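Local coordinates for serine-pyruvate aminotransferase (agxt) (Sulfolobus solfataricus, PDB 3ZRP), which binds pyridoxal 5'-phosphate and probably transfers amino groups between serine and pyruvate, and perhaps between alanine and glyoxylate, as a class-V aminotransferase, at residues T12-V17 with F256-K261; I80-N85 with Q94-Y99; V304-A309 with R358-L363. All coordinates share one frame; numbering follows the deposited sequence.

Interaction 1. Residues T12-V17 with F256-K261; sequences TIKEDV and FRLIEK
Val17 and Leu258 mark the closest backbone approach between segments 12-17 and 256-261, their CA atoms 8.7 Å apart, a spacing that leaves room for side chains alone. In the first segment an extended run turns at Lys14, the N-cap residue, into helix 15-20; the second belongs to the closing turns of helix 246-262. From that helix Leu258 reaches across, and a single methyl, CD1, does all the touching. Lys14 meets it through its aliphatic chain, with CD 3.8 Å from Leu258 CD1. Val17 CG2 lies 3.9 Å from the same Leu258 CD1, and Asp16 adds its CB at 4.0 Å from Leu258 CD1. Trp343 packs on Leu258 and also receives Lys14 in a cation-pi contact, while Val17 rests on Gln251 and Ser193. Beside this apolar centre, Asp16 OD1 stands 5.2 Å from Arg257 NH2, too far for a salt bridge; that guanidinium pairs with Glu254 instead. Asp16 is a calcium ligand in crystals of this protein, although no ion is bound to this chain. The chemistry is therefore divided: methyl and methylene groups join the start of one helix, with its N-cap residue, to the other, and the Asp16 carboxylate lies beside them, consistent with its role as a calcium ligand.

Interaction 2. Residues I80-N85 with Q94-Y99; sequences ILVVSN and QIFKRY
The beta-alpha-beta unit made of strand 79-83, helix 87-96 and strand 102-106 brings Ile80 and Val82 against Phe96, and it illustrates how an aromatic ring can fill the interface between a helix and the parallel strands it joins. Ile80 and Val82 alternate with residues facing the other way, so both point toward Phe96 of helix 87-96. The nearest CA atoms, those of Ile80 and Phe96, are 8.8 Å apart. Ile80 CD1 sits 3.6 Å from the centroid of the Phe96 ring and only 8° off the ring normal, a CH-pi contact almost exactly over the middle of one face. The second branch of the isoleucine stays on the same side of the ring but is displaced outward, with Ile80 CG2 3.8 Å from Phe96 CE2. With CG1 anti to the carbonyl carbon (chi1 -61°), the longer branch carries CD1 over the ring centre and leaves CG2 beside the rim. Val82 comes in at the edge, near the ring plane, its CG2 4.4 Å from Phe96 CD2. An alanine in place of Phe96 would probably leave the Ile80 methyl without its aromatic face and open a gap between strand and helix beside Val82. Val103 of the next strand touches both Phe96 and Val82, while Leu74 and Leu130 adjoin Ile80. Past the ring the chain turns back, Phe96 beginning a type I turn closed by Tyr99 N to Phe96 O at 3.1 Å. Within this turn, Arg98 NH2 hydrogen-bonds Ala217 O of the second subunit. Such helix-on-sheet packing within a right-handed crossover is typical of the large, cofactor-binding domain of fold-type I pyridoxal-phosphate enzymes.

Interaction 3. Residues V304-A309 with R358-L363; sequences VILKVA and RTLRKL
This is apolar packing of a helix against the loop that follows strand 301-305, in the small C-terminal domain of the fold-type I aminotransferase, where the three-stranded antiparallel sheet holding that strand meets helix 346-363. Leu306 and Leu360 make the first of two separate touches, and Ala309 and Leu363 the second. Their spacing follows the two chains: three residues along the loop match three along the helix, so each touch takes one residue from either segment. The backbones come nearest at the second, where the CA atoms of Ala309 and Leu363 are 5.8 Å apart, a close approach consistent with the small side chain of Ala309. No hydrogen bond crosses between the segments.

In the first touch the leucine chains meet at a slant, methyl against methyl: Leu306 CD2 is 3.7 Å from Leu360 CD2 and 4.1 Å from Leu360 CD1, nestling against the forked end of its partner. With CG anti to the carbonyl carbon (chi1 -64°) and a further torsion near 180°, Leu360 swings its methyls toward Leu306 although its first side-chain bond does not point there. Val314 of helix 311-319 touches both leucines, and Phe336 of the neighbouring strand packs on Leu306, making a small hydrophobic centre.

Polar bonds hold the loop from outside this pair of segments. The carboxylate of Glu365 accepts the amides of Lys307, Val308 and Ala309, and Lys307 forms a salt bridge with Glu288, a calcium ligand in crystals of this protein, though no ion is bound to this chain here. Ala309 presents its methyl to the backbone end of Leu363 rather than to its branched tip: Ala309 CB is 4.1 Å from Leu363 CB and equally 4.1 Å from Leu363 O.

How the interactions relate
All three contacts are apolar, with no hydrogen bond across the segments, yet each suits a different place. Interaction 2 lies wholly buried in the large domain, and it is the one that uses an aromatic face. Interaction 3, also buried but farthest from the chain's centre, relies on aliphatic groups and belongs to the smaller sheet. Interaction 1 is only partly buried and mixes methyls with the stems of charged residues at the surface. No helix or strand is shared among them, and no two of them touch. Interactions 1 and 2 sit on opposite sides of the chain's centre, and both reach the second subunit, whereas 304-309 and 358-363 touch no other chain of the assembly.

Interaction 1. Residues T12-V17 with F256-K261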
loop_
_atom_site.group_PDB
_atom_site.type_symbol
_atom_site.label_atom_id
_atom_site.label_comp_id
_atom_site.label_asym_id
_atom_site.label_seq_id
_atom_site.Cartn_x
_atom_site.Cartn_y
_atom_site.Cartn_z
ATOM N N THR A 12 8.093 17.507 3.514
ATOM C CA THR A 12 7.613 18.078 4.782
ATOM C C THR A 12 6.100 17.932 4.944
ATOM O O THR A 12 5.312 18.440 4.139
ATOM C CB THR A 12 8.051 19.553 4.975
ATOM O OG1 THR A 12 9.480 19.613 5.050
ATOM C CG2 THR A 12 7.457 20.144 6.262
ATOM N N ILE A 13 5.723 17.211 5.999
ATOM C CA ILE A 13 4.333 16.942 6.339
ATOM C C ILE A 13 4.037 17.696 7.639
ATOM O O ILE A 13 4.841 17.660 8.567
ATOM C CB ILE A 13 4.091 15.405 6.528
ATOM C CG1 ILE A 13 4.411 14.647 5.225
ATOM C CG2 ILE A 13 2.667 15.117 7.018
ATOM C CD1 ILE A 13 4.319 13.124 5.328
ATOM N N LYS A 14 2.898 18.385 7.697
ATOM C CA LYS A 14 2.463 19.023 8.934
ATOM C C LYS A 14 2.572 18.070 10.128
ATOM O O LYS A 14 2.244 16.879 10.018
ATOM C CB LYS A 14 1.044 19.550 8.797
ATOM C CG LYS A 14 0.996 21.048 8.592
ATOM C CD LYS A 14 -0.424 21.556 8.677
ATOM C CE LYS A 14 -0.459 23.007 9.121
ATOM N NZ LYS A 14 0.608 23.801 8.451
ATOM N N GLU A 15 3.069 18.600 11.246
ATOM C CA GLU A 15 3.280 17.815 12.468
ATOM C C GLU A 15 1.990 17.202 12.989
ATOM O O GLU A 15 1.990 16.050 13.424
ATOM C CB GLU A 15 3.960 18.653 13.563
ATOM C CG GLU A 15 5.453 18.350 13.763
ATOM C CD GLU A 15 6.221 18.318 12.462
ATOM O OE1 GLU A 15 5.909 19.138 11.572
ATOM O OE2 GLU A 15 7.130 17.472 12.326
ATOM N N ASP A 16 0.895 17.969 12.931
ATOM C CA ASP A 16 -0.423 17.489 13.351
ATOM C C ASP A 16 -0.802 16.214 12.600
ATOM O O ASP A 16 -1.453 15.327 13.156
ATOM C CB ASP A 16 -1.512 18.532 13.071
ATOM C CG ASP A 16 -1.331 19.801 13.869
ATOM O OD1 ASP A 16 -1.706 19.815 15.060
ATOM O OD2 ASP A 16 -0.826 20.782 13.289
ATOM N N VAL A 17 -0.411 16.149 11.325
ATOM C CA VAL A 17 -0.774 15.022 10.463
ATOM C C VAL A 17 0.019 13.800 10.889
ATOM O O VAL A 17 -0.575 12.748 11.140
ATOM C CB VAL A 17 -0.588 15.333 8.944
ATOM C CG1 VAL A 17 -0.945 14.115 8.081
ATOM C CG2 VAL A 17 -1.438 16.530 8.529
ATOM N N PHE A 256 -7.387 15.827 6.069
ATOM C CA PHE A 256 -8.672 16.342 5.601
ATOM C C PHE A 256 -9.324 17.327 6.595
ATOM O O PHE A 256 -10.016 18.272 6.164
ATOM C CB PHE A 256 -9.646 15.206 5.268
ATOM C CG PHE A 256 -9.489 14.644 3.875
ATOM C CD1 PHE A 256 -9.567 15.477 2.751
ATOM C CD2 PHE A 256 -9.293 13.272 3.683
ATOM C CE1 PHE A 256 -9.431 14.951 1.460
ATOM C CE2 PHE A 256 -9.166 12.740 2.395
ATOM C CZ PHE A 256 -9.229 13.580 1.285
ATOM N N ARG A 257 -9.122 17.106 7.898
ATOM C CA ARG A 257 -9.652 18.037 8.925
ATOM C C ARG A 257 -9.025 19.416 8.721
ATOM O O ARG A 257 -9.728 20.415 8.664
ATOM C CB ARG A 257 -9.437 17.520 10.356
ATOM C CG ARG A 257 -10.309 18.233 11.441
ATOM C CD ARG A 257 -9.904 17.827 12.888
ATOM N NE ARG A 257 -8.496 18.140 13.170
ATOM C CZ ARG A 257 -8.035 19.348 13.506
ATOM N NH1 ARG A 257 -8.865 20.388 13.619
ATOM N NH2 ARG A 257 -6.737 19.520 13.737
ATOM N N LEU A 258 -7.701 19.448 8.560
ATOM C CA LEU A 258 -6.974 20.691 8.297
ATOM C C LEU A 258 -7.371 21.380 6.975
ATOM O O LEU A 258 -7.466 22.605 6.934
ATOM C CB LEU A 258 -5.475 20.444 8.370
ATOM C CG LEU A 258 -5.008 19.976 9.763
ATOM C CD1 LEU A 258 -3.529 19.606 9.754
ATOM C CD2 LEU A 258 -5.330 21.036 10.844
ATOM N N ILE A 259 -7.639 20.596 5.930
ATOM C CA ILE A 259 -8.074 21.123 4.625
ATOM C C ILE A 259 -9.451 21.776 4.743
ATOM O O ILE A 259 -9.658 22.886 4.229
ATOM C CB ILE A 259 -8.050 20.020 3.512
ATOM C CG1 ILE A 259 -6.600 19.609 3.208
ATOM C CG2 ILE A 259 -8.748 20.494 2.248
ATOM C CD1 ILE A 259 -6.455 18.394 2.261
ATOM N N GLU A 260 -10.372 21.113 5.437
ATOM C CA GLU A 260 -11.711 21.676 5.622
ATOM C C GLU A 260 -11.649 22.932 6.496
ATOM O O GLU A 260 -12.348 23.903 6.231
ATOM C CB GLU A 260 -12.708 20.648 6.174
ATOM C CG GLU A 260 -14.172 21.167 6.146
ATOM C CD GLU A 260 -15.199 20.131 5.677
ATOM O OE1 GLU A 260 -14.832 18.966 5.414
ATOM O OE2 GLU A 260 -16.388 20.494 5.555
ATOM N N LYS A 261 -10.784 22.919 7.506
ATOM C CA LYS A 261 -10.562 24.101 8.351
ATOM C C LYS A 261 -10.081 25.323 7.543
ATOM O O LYS A 261 -10.641 26.417 7.699
ATOM C CB LYS A 261 -9.611 23.780 9.501
ATOM C CG LYS A 261 -9.304 24.946 10.426
ATOM C CD LYS A 261 -8.486 24.488 11.610
ATOM C CE LYS A 261 -7.244 25.337 11.730
ATOM N NZ LYS A 261 -7.150 25.873 13.105
#

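Interaction 2. Residues I80-N85 with Q94-Y99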
loop_
_atom_site.group_PDB
_atom_site.type_symbol
_atom_site.label_atom_id
_atom_site.label_comp_id
_atom_site.label_asym_id
_atom_site.label_seq_id
_atom_site.Cartn_x
_atom_site.Cartn_y
_atom_site.Cartn_z
ATOM N N ILE A 80 -9.754 2.401 -25.561
ATOM C CA ILE A 80 -9.296 3.436 -24.639
ATOM C C ILE A 80 -8.516 4.486 -25.430
ATOM O O ILE A 80 -7.614 4.161 -26.228
ATOM C CB ILE A 80 -8.350 2.839 -23.533
ATOM C CG1 ILE A 80 -9.083 1.784 -22.693
ATOM C CG2 ILE A 80 -7.721 3.975 -22.663
ATOM C CD1 ILE A 80 -8.133 0.953 -21.802
ATOM N N LEU A 81 -8.838 5.739 -25.155
ATOM C CA LEU A 81 -8.050 6.896 -25.618
ATOM C C LEU A 81 -7.352 7.585 -24.432
ATOM O O LEU A 81 -8.007 8.053 -23.496
ATOM C CB LEU A 81 -8.955 7.908 -26.334
ATOM C CG LEU A 81 -8.195 9.138 -26.868
ATOM C CD1 LEU A 81 -7.290 8.786 -28.041
ATOM C CD2 LEU A 81 -9.186 10.253 -27.221
ATOM N N VAL A 82 -6.028 7.596 -24.475
ATOM C CA VAL A 82 -5.202 8.297 -23.478
ATOM C C VAL A 82 -4.708 9.629 -24.037
ATOM O O VAL A 82 -4.079 9.686 -25.097
ATOM C CB VAL A 82 -3.976 7.455 -23.093
ATOM C CG1 VAL A 82 -3.071 8.240 -22.091
ATOM C CG2 VAL A 82 -4.429 6.134 -22.502
ATOM N N VAL A 83 -4.980 10.693 -23.298
ATOM C CA VAL A 83 -4.497 12.039 -23.642
ATOM C C VAL A 83 -3.281 12.327 -22.761
ATOM O O VAL A 83 -3.441 12.716 -21.605
ATOM C CB VAL A 83 -5.610 13.069 -23.393
ATOM C CG1 VAL A 83 -5.123 14.464 -23.787
ATOM C CG2 VAL A 83 -6.902 12.699 -24.251
ATOM N N SER A 84 -2.085 12.090 -23.300
ATOM C CA SER A 84 -0.837 12.154 -22.554
ATOM C C SER A 84 0.067 13.355 -22.874
ATOM O O SER A 84 0.594 13.492 -23.993
ATOM C CB SER A 84 -0.028 10.899 -22.807
ATOM O OG SER A 84 1.246 11.032 -22.205
ATOM N N ASN A 85 0.266 14.187 -21.854
ATOM C CA ASN A 85 1.176 15.324 -21.934
ATOM C C ASN A 85 2.585 15.042 -21.448
ATOM O O ASN A 85 3.417 15.945 -21.426
ATOM C CB ASN A 85 0.606 16.513 -21.175
ATOM C CG ASN A 85 -0.722 16.919 -21.696
ATOM O OD1 ASN A 85 -0.952 16.869 -22.914
ATOM N ND2 ASN A 85 -1.627 17.301 -20.808
ATOM N N GLN A 94 1.340 2.381 -20.197
ATOM C CA GLN A 94 2.165 1.301 -19.595
ATOM C C GLN A 94 1.310 0.315 -18.782
ATOM O O GLN A 94 1.490 -0.916 -18.906
ATOM C CB GLN A 94 3.336 1.863 -18.777
ATOM C CG GLN A 94 4.349 2.626 -19.654
ATOM C CD GLN A 94 4.909 1.749 -20.750
ATOM O OE1 GLN A 94 4.654 1.966 -21.950
ATOM N NE2 GLN A 94 5.642 0.707 -20.346
ATOM N N ILE A 95 0.375 0.851 -17.992
ATOM C CA ILE A 95 -0.594 0.037 -17.244
ATOM C C ILE A 95 -1.475 -0.789 -18.201
ATOM O O ILE A 95 -1.545 -2.030 -18.076
ATOM C CB ILE A 95 -1.490 0.905 -16.319
ATOM C CG1 ILE A 95 -0.668 1.569 -15.202
ATOM C CG2 ILE A 95 -2.664 0.088 -15.734
ATOM C CD1 ILE A 95 -1.440 2.690 -14.442
ATOM N N PHE A 96 -2.099 -0.117 -19.168
ATOM C CA PHE A 96 -3.060 -0.788 -20.039
ATOM C C PHE A 96 -2.434 -1.805 -20.996
ATOM O O PHE A 96 -3.148 -2.668 -21.475
ATOM C CB PHE A 96 -3.959 0.198 -20.818
ATOM C CG PHE A 96 -4.893 1.021 -19.950
ATOM C CD1 PHE A 96 -5.648 0.432 -18.931
ATOM C CD2 PHE A 96 -5.019 2.397 -20.169
ATOM C CE1 PHE A 96 -6.527 1.190 -18.146
ATOM C CE2 PHE A 96 -5.901 3.181 -19.378
ATOM C CZ PHE A 96 -6.637 2.576 -18.370
ATOM N N LYS A 97 -1.113 -1.718 -21.238
ATOM C CA LYS A 97 -0.374 -2.721 -22.005
ATOM C C LYS A 97 -0.433 -4.094 -21.344
ATOM O O LYS A 97 -0.273 -5.113 -22.010
ATOM C CB LYS A 97 1.098 -2.328 -22.139
ATOM C CG LYS A 97 1.478 -1.529 -23.394
ATOM C CD LYS A 97 3.024 -1.378 -23.444
ATOM C CE LYS A 97 3.501 -0.197 -24.291
ATOM N NZ LYS A 97 3.141 -0.344 -25.731
ATOM N N ARG A 98 -0.681 -4.119 -20.036
ATOM C CA ARG A 98 -0.763 -5.374 -19.289
ATOM C C ARG A 98 -2.136 -6.035 -19.389
ATOM O O ARG A 98 -2.319 -7.136 -18.885
ATOM C CB ARG A 98 -0.408 -5.138 -17.815
ATOM C CG ARG A 98 0.986 -4.541 -17.550
ATOM C CD ARG A 98 2.099 -5.294 -18.281
ATOM N NE ARG A 98 2.169 -6.676 -17.806
ATOM C CZ ARG A 98 3.052 -7.588 -18.210
ATOM N NH1 ARG A 98 3.963 -7.262 -19.117
ATOM N NH2 ARG A 98 3.008 -8.829 -17.714
ATOM N N TYR A 99 -3.105 -5.351 -20.010
ATOM C CA TYR A 99 -4.489 -5.795 -20.047
ATOM C C TYR A 99 -4.949 -5.990 -21.489
ATOM O O TYR A 99 -4.458 -5.312 -22.381
ATOM C CB TYR A 99 -5.404 -4.795 -19.311
ATOM C CG TYR A 99 -5.108 -4.792 -17.810
ATOM C CD1 TYR A 99 -4.034 -4.029 -17.291
ATOM C CD2 TYR A 99 -5.817 -5.635 -16.933
ATOM C CE1 TYR A 99 -3.711 -4.058 -15.899
ATOM C CE2 TYR A 99 -5.531 -5.658 -15.570
ATOM C CZ TYR A 99 -4.471 -4.894 -15.058
ATOM O OH TYR A 99 -4.185 -4.973 -13.713
#

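Interaction 3. Residues V304-A309 with R358-L363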
loop_
_atom_site.group_PDB
_atom_site.type_symbol
_atom_site.label_atom_id
_atom_site.label_comp_id
_atom_site.label_asym_id
_atom_site.label_seq_id
_atom_site.Cartn_x
_atom_site.Cartn_y
_atom_site.Cartn_z
ATOM N N VAL A 304 11.983 24.355 -14.521
ATOM C CA VAL A 304 12.866 25.518 -14.641
ATOM C C VAL A 304 14.009 25.125 -15.555
ATOM O O VAL A 304 14.844 24.316 -15.187
ATOM C CB VAL A 304 13.396 26.014 -13.245
ATOM C CG1 VAL A 304 14.224 27.283 -13.382
ATOM C CG2 VAL A 304 12.226 26.272 -12.253
ATOM N N ILE A 305 14.007 25.674 -16.772
ATOM C CA ILE A 305 15.045 25.373 -17.751
ATOM C C ILE A 305 16.379 26.039 -17.355
ATOM O O ILE A 305 16.406 27.221 -16.991
ATOM C CB ILE A 305 14.621 25.787 -19.189
ATOM C CG1 ILE A 305 13.431 24.928 -19.661
ATOM C CG2 ILE A 305 15.789 25.618 -20.171
ATOM C CD1 ILE A 305 12.567 25.584 -20.722
ATOM N N LEU A 306 17.447 25.247 -17.406
ATOM C CA LEU A 306 18.822 25.711 -17.200
ATOM C C LEU A 306 19.612 25.698 -18.508
ATOM O O LEU A 306 19.783 24.647 -19.134
ATOM C CB LEU A 306 19.540 24.845 -16.159
ATOM C CG LEU A 306 19.031 24.969 -14.720
ATOM C CD1 LEU A 306 19.678 23.925 -13.827
ATOM C CD2 LEU A 306 19.254 26.378 -14.177
ATOM N N LYS A 307 20.108 26.871 -18.899
ATOM C CA LYS A 307 20.832 27.048 -20.160
ATOM C C LYS A 307 22.313 26.682 -20.053
ATOM O O LYS A 307 22.927 26.274 -21.036
ATOM C CB LYS A 307 20.671 28.492 -20.656
ATOM C CG LYS A 307 19.220 28.902 -20.926
ATOM C CD LYS A 307 18.786 28.486 -22.328
ATOM C CE LYS A 307 17.307 28.108 -22.393
ATOM N NZ LYS A 307 16.379 29.119 -21.814
ATOM N N VAL A 308 22.885 26.832 -18.861
ATOM C CA VAL A 308 24.308 26.580 -18.656
ATOM C C VAL A 308 24.576 25.577 -17.540
ATOM O O VAL A 308 25.257 24.571 -17.757
ATOM C CB VAL A 308 25.087 27.926 -18.396
ATOM C CG1 VAL A 308 26.539 27.653 -18.054
ATOM C CG2 VAL A 308 24.997 28.843 -19.611
ATOM N N ALA A 309 24.061 25.863 -16.340
ATOM C CA ALA A 309 24.323 25.046 -15.150
ATOM C C ALA A 309 23.761 23.620 -15.256
ATOM O O ALA A 309 22.754 23.387 -15.938
ATOM C CB ALA A 309 23.766 25.736 -13.913
ATOM N N ARG A 358 20.984 32.399 -5.386
ATOM C CA ARG A 358 22.357 32.202 -4.904
ATOM C C ARG A 358 23.014 30.897 -5.362
ATOM O O ARG A 358 24.248 30.809 -5.469
ATOM C CB ARG A 358 22.492 32.440 -3.394
ATOM C CG ARG A 358 21.571 31.673 -2.501
ATOM C CD ARG A 358 21.507 32.388 -1.170
ATOM N NE ARG A 358 21.163 31.485 -0.078
ATOM C CZ ARG A 358 20.032 31.532 0.617
ATOM N NH1 ARG A 358 19.115 32.448 0.344
ATOM N NH2 ARG A 358 19.830 30.660 1.598
ATOM N N THR A 359 22.199 29.898 -5.680
ATOM C CA THR A 359 22.732 28.653 -6.202
ATOM C C THR A 359 23.185 28.826 -7.668
ATOM O O THR A 359 24.273 28.371 -8.049
ATOM C CB THR A 359 21.725 27.501 -6.037
ATOM O OG1 THR A 359 21.278 27.460 -4.680
ATOM C CG2 THR A 359 22.353 26.165 -6.400
ATOM N N LEU A 360 22.363 29.503 -8.470
ATOM C CA LEU A 360 22.669 29.709 -9.891
ATOM C C LEU A 360 23.855 30.668 -10.097
ATOM O O LEU A 360 24.619 30.520 -11.058
ATOM C CB LEU A 360 21.430 30.180 -10.660
ATOM C CG LEU A 360 20.260 29.194 -10.735
ATOM C CD1 LEU A 360 19.169 29.684 -11.689
ATOM C CD2 LEU A 360 20.732 27.815 -11.128
ATOM N N ARG A 361 23.983 31.637 -9.187
ATOM C CA ARG A 361 25.113 32.567 -9.154
ATOM C C ARG A 361 26.438 31.806 -9.066
ATOM O O ARG A 361 27.356 32.051 -9.855
ATOM C CB ARG A 361 24.952 33.507 -7.957
ATOM C CG ARG A 361 25.935 34.682 -7.865
ATOM C CD ARG A 361 25.222 35.942 -7.360
ATOM N NE ARG A 361 25.993 36.711 -6.375
ATOM C CZ ARG A 361 26.083 38.039 -6.351
ATOM N NH1 ARG A 361 25.476 38.782 -7.275
ATOM N NH2 ARG A 361 26.799 38.630 -5.405
ATOM N N LYS A 362 26.522 30.876 -8.113
ATOM C CA LYS A 362 27.742 30.105 -7.882
ATOM C C LYS A 362 28.031 29.100 -8.997
ATOM O O LYS A 362 29.138 28.558 -9.084
ATOM C CB LYS A 362 27.705 29.407 -6.513
ATOM C CG LYS A 362 26.740 28.235 -6.374
ATOM C CD LYS A 362 26.571 27.830 -4.916
ATOM C CE LYS A 362 25.809 26.518 -4.785
ATOM N NZ LYS A 362 25.353 26.281 -3.386
ATOM N N LEU A 363 27.040 28.853 -9.851
ATOM C CA LEU A 363 27.184 27.844 -10.906
ATOM C C LEU A 363 27.216 28.413 -12.337
ATOM O O LEU A 363 27.305 27.657 -13.308
ATOM C CB LEU A 363 26.113 26.755 -10.760
ATOM C CG LEU A 363 26.233 25.833 -9.542
ATOM C CD1 LEU A 363 24.881 25.220 -9.185
ATOM C CD2 LEU A 363 27.268 24.733 -9.770
#